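Local atomic coordinates of p-47 protein (Clostridium botulinum E1 str. 'BoNT E Beluga', PDB entry 5WIX), a protein that is of unknown function but has a TULIP-domain fold resembling bactericidal/permeability-increasing protein, which hints at lipid binding. Residues Asn40-Asn45 with Asp65-Ile70; Arg79-Ile84 with Gly100-Leu105. All blocks are in the same frame, centred on the assembly; numbering follows the deposited sequence.

Contact 1: residues Asn40-Asn45 with Asp65-Ile70; sequences NYIDEN and DNWEII
Ile42 reaches from the last turn of helix 31-42 onto Trp67 of strand 58-70, and this single branched side chain makes most of the contact. Its CD1 methyl lies over one face of the indole, 3.9 Å from the centroid of the five-membered ring and 29° off the ring normal, a CH-pi contact. Trp67 CG and CD1 both lie 3.6 Å from Ile42 CD1, and the two side chains cross at about a right angle. The same methyl also lies against the backbone where Asn66 joins Trp67, with Ile42 CD1 3.9 Å from Asn66 C. CG1 stands anti to the carbonyl carbon (chi1 -54°) and the chain is extended beyond it (chi2 -179°), which carries CD1 out to the ring; Ile42 CG2, anti to the backbone N, turns to Asp65 O at 4.1 Å.

Asp43, exposed to solvent, only brings its OD1 to 4.3 Å from Asp65 O. It sits inside the type I turn from Ile42 to Asn45, closed by a 2.7 Å bond from Asn45 N to Ile42 O. Asn45 has positive phi, a conformation asparagine tolerates well. A classic beta bulge sets two residues of the strand, Asp65 and Asn66, opposite Phe83 of strand 78-85. Phe64 meets the Trp67 ring edge-to-face, and Ile47 touches Ile42.

A beta-branched aliphatic side chain, with few rotamers to lose on packing, suits the buried face of the indole, whereas carboxylates and amides suit the open margin. At this end of the helix the joint is therefore apolar, while Asn35, earlier in the helix, takes the N-H of Ile69.

Contact 2: residues Arg79-Ile84 with Gly100-Leu105; sequences RIKIFI and GVIPIL
Ile80 N donates to Leu105 O at 2.8 Å, and the same carbonyl oxygen receives a CA-H...O contact from Arg79 CA at 3.2 Å. Leu105 N returns a bond to Ile80 O, making Ile80 and Leu105 an antiparallel hydrogen-bonded pair. Lys81 and Ile104 form the adjoining non-hydrogen-bonded pair. Further along, Ile82 N meets Pro103 O at 2.9 Å, nearly on the line of its C=O bond. Proline has no N-H to give back, and Ile82 O instead takes a CA-H...O contact from Ile102 CA at 3.2 Å.

The two beta bridges join strands 78-85 and 104-113 in an antiparallel sheet of a TULIP-like domain, and the pairing runs on into the loop residues that lead up to the second strand. On the Ile80 and Leu105 face, Ile82 CG1 packs on Leu105 CD1 at 3.5 Å, the two side chains crossing at about a right angle; branched apolar residues suit this buried side. On the Lys81 and Ile104 face, the aliphatic stem of Lys81 touches Ile102, CG to CG2 at 3.6 Å. With chi1 at 167°, Arg79 lays its CG beside Ile104 CG2, and its NE makes a salt bridge to Asp141. Gly100, whose positive phi is readily reached without a side chain, gives its N-H to Ile84 O from above the carbonyl plane.

How the contacts relate
Contacts 1 and 2 lie on the same side of the chain's centre, their centres about 11 Å apart, and follow one another in series along the sequence. Strand 58-70 of contact 1 and strand 78-85 of contact 2 are successive in the chain and neighbours in one antiparallel sheet. Probable backbone hydrogen bonds join them directly, Glu68 O to Lys81 N and Ile70 N to Arg79 O, while Ile69 packs on Ile80. Helix 31-42 packs on strand 58-70, which is followed across the sheet by strands 78-85 and 104-113: contact 1 fastens the helix end to the sheet, and contact 2 adds the next strand to it, within one BPI-like portion of this elongated protein.

Contact 1: residues Asn40-Asn45 with Asp65-Ile70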
loop_
_atom_site.group_PDB
_atom_site.type_symbol
_atom_site.label_atom_id
_atom_site.label_comp_id
_atom_site.label_asym_id
_atom_site.label_seq_id
_atom_site.Cartn_x
_atom_site.Cartn_y
_atom_site.Cartn_z
ATOM N N ASN A 40 13.856 -17.330 -15.629
ATOM C CA ASN A 40 13.247 -18.083 -16.726
ATOM C C ASN A 40 12.716 -17.164 -17.824
ATOM O O ASN A 40 12.210 -17.637 -18.846
ATOM C CB ASN A 40 12.137 -19.007 -16.215
ATOM C CG ASN A 40 10.997 -18.252 -15.610
ATOM O OD1 ASN A 40 11.183 -17.160 -15.079
ATOM N ND2 ASN A 40 9.799 -18.823 -15.685
ATOM N N TYR A 41 12.834 -15.853 -17.617
ATOM C CA TYR A 41 12.709 -14.920 -18.732
ATOM C C TYR A 41 14.006 -15.003 -19.532
ATOM O O TYR A 41 14.012 -14.845 -20.754
ATOM C CB TYR A 41 12.442 -13.482 -18.269
ATOM C CG TYR A 41 12.601 -12.470 -19.389
ATOM C CD1 TYR A 41 11.622 -12.318 -20.365
ATOM C CD2 TYR A 41 13.743 -11.685 -19.483
ATOM C CE1 TYR A 41 11.773 -11.401 -21.399
ATOM C CE2 TYR A 41 13.903 -10.768 -20.510
ATOM C CZ TYR A 41 12.919 -10.630 -21.463
ATOM O OH TYR A 41 13.094 -9.713 -22.479
ATOM N N ILE A 42 15.104 -15.263 -18.825
ATOM C CA ILE A 42 16.393 -15.491 -19.467
ATOM C C ILE A 42 16.490 -16.914 -20.021
ATOM O O ILE A 42 17.079 -17.131 -21.078
ATOM C CB ILE A 42 17.569 -15.246 -18.501
ATOM C CG1 ILE A 42 17.474 -13.853 -17.882
ATOM C CG2 ILE A 42 18.885 -15.382 -19.233
ATOM C CD1 ILE A 42 18.610 -13.538 -16.936
ATOM N N ASP A 43 15.892 -17.877 -19.318
ATOM C CA ASP A 43 15.844 -19.262 -19.793
ATOM C C ASP A 43 14.962 -19.403 -21.038
ATOM O O ASP A 43 14.808 -20.501 -21.580
ATOM C CB ASP A 43 15.335 -20.207 -18.699
ATOM C CG ASP A 43 16.334 -20.393 -17.566
ATOM O OD1 ASP A 43 17.499 -19.955 -17.697
ATOM O OD2 ASP A 43 15.946 -20.996 -16.541
ATOM N N GLU A 44 14.367 -18.296 -21.471
ATOM C CA GLU A 44 13.748 -18.225 -22.786
ATOM C C GLU A 44 14.855 -18.303 -23.852
ATOM O O GLU A 44 14.623 -18.790 -24.963
ATOM C CB GLU A 44 12.919 -16.946 -22.910
ATOM C CG GLU A 44 12.167 -16.791 -24.207
ATOM C CD GLU A 44 13.062 -16.294 -25.322
ATOM O OE1 GLU A 44 14.083 -15.639 -25.015
ATOM O OE2 GLU A 44 12.751 -16.570 -26.500
ATOM N N ASN A 45 16.041 -17.795 -23.487
ATOM C CA ASN A 45 17.350 -18.096 -24.117
ATOM C C ASN A 45 17.766 -17.259 -25.335
ATOM O O ASN A 45 18.928 -17.313 -25.754
ATOM C CB ASN A 45 17.428 -19.582 -24.504
ATOM N N ASP A 65 23.872 -16.618 -18.688
ATOM C CA ASP A 65 23.408 -17.716 -17.846
ATOM C C ASP A 65 22.241 -17.281 -16.937
ATOM O O ASP A 65 21.171 -17.893 -16.936
ATOM C CB ASP A 65 24.579 -18.243 -17.002
ATOM C CG ASP A 65 24.219 -19.476 -16.193
ATOM O OD1 ASP A 65 23.728 -20.457 -16.790
ATOM O OD2 ASP A 65 24.432 -19.466 -14.959
ATOM N N ASN A 66 22.454 -16.210 -16.176
ATOM C CA ASN A 66 21.468 -15.717 -15.221
ATOM C C ASN A 66 21.756 -14.269 -14.820
ATOM O O ASN A 66 22.914 -13.833 -14.861
ATOM C CB ASN A 66 21.453 -16.603 -13.975
ATOM C CG ASN A 66 20.266 -16.321 -13.074
ATOM O OD1 ASN A 66 19.168 -16.025 -13.548
ATOM N ND2 ASN A 66 20.485 -16.406 -11.765
ATOM N N TRP A 67 20.712 -13.518 -14.461
ATOM C CA TRP A 67 20.895 -12.232 -13.774
ATOM C C TRP A 67 20.249 -12.327 -12.395
ATOM O O TRP A 67 19.234 -13.011 -12.208
ATOM C CB TRP A 67 20.297 -11.048 -14.545
ATOM C CG TRP A 67 20.834 -10.834 -15.925
ATOM C CD1 TRP A 67 21.645 -11.669 -16.625
ATOM C CD2 TRP A 67 20.585 -9.712 -16.775
ATOM N NE1 TRP A 67 21.921 -11.141 -17.860
ATOM C CE2 TRP A 67 21.278 -9.933 -17.980
ATOM C CE3 TRP A 67 19.846 -8.538 -16.646
ATOM C CZ2 TRP A 67 21.260 -9.035 -19.036
ATOM C CZ3 TRP A 67 19.821 -7.644 -17.697
ATOM C CH2 TRP A 67 20.523 -7.899 -18.875
ATOM N N GLU A 68 20.834 -11.631 -11.430
ATOM C CA GLU A 68 20.431 -11.788 -10.041
ATOM C C GLU A 68 20.541 -10.459 -9.321
ATOM O O GLU A 68 21.639 -9.932 -9.116
ATOM C CB GLU A 68 21.291 -12.855 -9.356
ATOM C CG GLU A 68 20.982 -13.109 -7.894
ATOM C CD GLU A 68 21.955 -14.105 -7.283
ATOM O OE1 GLU A 68 22.264 -15.119 -7.948
ATOM O OE2 GLU A 68 22.425 -13.860 -6.151
ATOM N N ILE A 69 19.388 -9.913 -8.962
ATOM C CA ILE A 69 19.320 -8.634 -8.273
ATOM C C ILE A 69 19.875 -8.800 -6.858
ATOM O O ILE A 69 19.631 -9.831 -6.211
ATOM C CB ILE A 69 17.870 -8.124 -8.247
ATOM C CG1 ILE A 69 17.250 -8.318 -9.630
ATOM C CG2 ILE A 69 17.805 -6.665 -7.808
ATOM C CD1 ILE A 69 15.758 -8.158 -9.658
ATOM N N ILE A 70 20.649 -7.818 -6.394
ATOM C CA ILE A 70 21.252 -7.895 -5.062
ATOM C C ILE A 70 21.160 -6.554 -4.349
ATOM O O ILE A 70 20.724 -5.551 -4.928
ATOM C CB ILE A 70 22.770 -8.353 -5.091
ATOM C CG1 ILE A 70 23.699 -7.236 -5.590
ATOM C CG2 ILE A 70 22.962 -9.639 -5.899
ATOM C CD1 ILE A 70 25.197 -7.501 -5.352
#

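Contact 2: residues Arg79-Ile84 with Gly100-Leu105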
loop_
_atom_site.group_PDB
_atom_site.type_symbol
_atom_site.label_atom_id
_atom_site.label_comp_id
_atom_site.label_asym_id
_atom_site.label_seq_id
_atom_site.Cartn_x
_atom_site.Cartn_y
_atom_site.Cartn_z
ATOM N N ARG A 79 21.056 -3.013 -8.269
ATOM C CA ARG A 79 22.388 -3.562 -8.467
ATOM C C ARG A 79 22.250 -5.038 -8.756
ATOM O O ARG A 79 21.580 -5.750 -8.003
ATOM C CB ARG A 79 23.293 -3.343 -7.256
ATOM C CG ARG A 79 24.572 -4.177 -7.314
ATOM C CD ARG A 79 25.427 -4.000 -6.084
ATOM N NE ARG A 79 25.707 -2.591 -5.825
ATOM C CZ ARG A 79 26.600 -2.170 -4.931
ATOM N NH1 ARG A 79 27.290 -3.064 -4.217
ATOM N NH2 ARG A 79 26.811 -0.863 -4.758
ATOM N N ILE A 80 22.859 -5.504 -9.846
ATOM C CA ILE A 80 22.637 -6.884 -10.252
ATOM C C ILE A 80 23.904 -7.629 -10.647
ATOM O O ILE A 80 24.813 -7.077 -11.254
ATOM C CB ILE A 80 21.632 -6.981 -11.427
ATOM C CG1 ILE A 80 22.155 -6.258 -12.663
ATOM C CG2 ILE A 80 20.261 -6.414 -11.035
ATOM C CD1 ILE A 80 21.241 -6.408 -13.848
ATOM N N LYS A 81 23.927 -8.900 -10.273
ATOM C CA LYS A 81 25.004 -9.826 -10.565
ATOM C C LYS A 81 24.778 -10.436 -11.954
ATOM O O LYS A 81 23.717 -10.981 -12.230
ATOM C CB LYS A 81 25.047 -10.908 -9.473
ATOM C CG LYS A 81 26.346 -11.663 -9.313
ATOM C CD LYS A 81 26.283 -12.633 -8.119
ATOM C CE LYS A 81 26.261 -11.905 -6.767
ATOM N NZ LYS A 81 26.833 -12.765 -5.676
ATOM N N ILE A 82 25.769 -10.335 -12.832
ATOM C CA ILE A 82 25.645 -10.869 -14.186
ATOM C C ILE A 82 26.467 -12.159 -14.354
ATOM O O ILE A 82 27.687 -12.152 -14.207
ATOM C CB ILE A 82 26.098 -9.830 -15.236
ATOM C CG1 ILE A 82 25.433 -8.484 -14.969
ATOM C CG2 ILE A 82 25.741 -10.282 -16.626
ATOM C CD1 ILE A 82 23.950 -8.569 -14.938
ATOM N N PHE A 83 25.797 -13.269 -14.646
ATOM C CA PHE A 83 26.494 -14.530 -14.869
ATOM C C PHE A 83 26.609 -14.803 -16.370
ATOM O O PHE A 83 25.605 -15.065 -17.037
ATOM C CB PHE A 83 25.770 -15.710 -14.202
ATOM C CG PHE A 83 25.658 -15.618 -12.695
ATOM C CD1 PHE A 83 26.301 -16.546 -11.885
ATOM C CD2 PHE A 83 24.872 -14.644 -12.090
ATOM C CE1 PHE A 83 26.184 -16.488 -10.503
ATOM C CE2 PHE A 83 24.756 -14.578 -10.709
ATOM C CZ PHE A 83 25.407 -15.501 -9.915
ATOM N N ILE A 84 27.825 -14.743 -16.904
ATOM C CA ILE A 84 28.050 -15.153 -18.281
ATOM C C ILE A 84 28.468 -16.608 -18.261
ATOM O O ILE A 84 29.210 -17.009 -17.370
ATOM C CB ILE A 84 29.126 -14.295 -18.959
ATOM C CG1 ILE A 84 29.090 -12.868 -18.394
ATOM C CG2 ILE A 84 28.958 -14.323 -20.471
ATOM C CD1 ILE A 84 29.876 -11.846 -19.191
ATOM N N GLY A 100 32.105 -17.574 -17.747
ATOM C CA GLY A 100 32.266 -17.675 -16.307
ATOM C C GLY A 100 32.578 -16.391 -15.556
ATOM O O GLY A 100 32.548 -16.391 -14.322
ATOM N N VAL A 101 32.885 -15.307 -16.270
ATOM C CA VAL A 101 33.111 -14.020 -15.606
ATOM C C VAL A 101 31.803 -13.483 -15.029
ATOM O O VAL A 101 30.728 -13.628 -15.626
ATOM C CB VAL A 101 33.704 -12.962 -16.548
ATOM C CG1 VAL A 101 34.533 -11.960 -15.749
ATOM C CG2 VAL A 101 34.570 -13.621 -17.592
ATOM N N ILE A 102 31.888 -12.874 -13.853
ATOM C CA ILE A 102 30.679 -12.440 -13.171
ATOM C C ILE A 102 30.767 -10.967 -12.762
ATOM O O ILE A 102 31.187 -10.642 -11.642
ATOM C CB ILE A 102 30.393 -13.319 -11.946
ATOM C CG1 ILE A 102 30.431 -14.794 -12.348
ATOM C CG2 ILE A 102 29.042 -12.967 -11.357
ATOM C CD1 ILE A 102 30.246 -15.746 -11.202
ATOM N N PRO A 103 30.388 -10.074 -13.696
ATOM C CA PRO A 103 30.389 -8.631 -13.455
ATOM C C PRO A 103 29.232 -8.195 -12.579
ATOM O O PRO A 103 28.188 -8.858 -12.518
ATOM C CB PRO A 103 30.264 -8.030 -14.861
ATOM C CG PRO A 103 29.692 -9.100 -15.709
ATOM C CD PRO A 103 30.094 -10.410 -15.103
ATOM N N ILE A 104 29.419 -7.075 -11.897
ATOM C CA ILE A 104 28.353 -6.532 -11.079
ATOM C C ILE A 104 28.048 -5.101 -11.485
ATOM O O ILE A 104 28.906 -4.206 -11.422
ATOM C CB ILE A 104 28.711 -6.598 -9.595
ATOM C CG1 ILE A 104 28.860 -8.063 -9.165
ATOM C CG2 ILE A 104 27.669 -5.869 -8.770
ATOM C CD1 ILE A 104 28.874 -8.271 -7.668
ATOM N N LEU A 105 26.807 -4.914 -11.912
ATOM C CA LEU A 105 26.333 -3.647 -12.445
ATOM C C LEU A 105 25.325 -2.995 -11.522
ATOM O O LEU A 105 24.721 -3.654 -10.679
ATOM C CB LEU A 105 25.690 -3.864 -13.814
ATOM C CG LEU A 105 26.502 -4.775 -14.723
ATOM C CD1 LEU A 105 25.723 -5.183 -15.966
ATOM C CD2 LEU A 105 27.753 -4.019 -15.094
#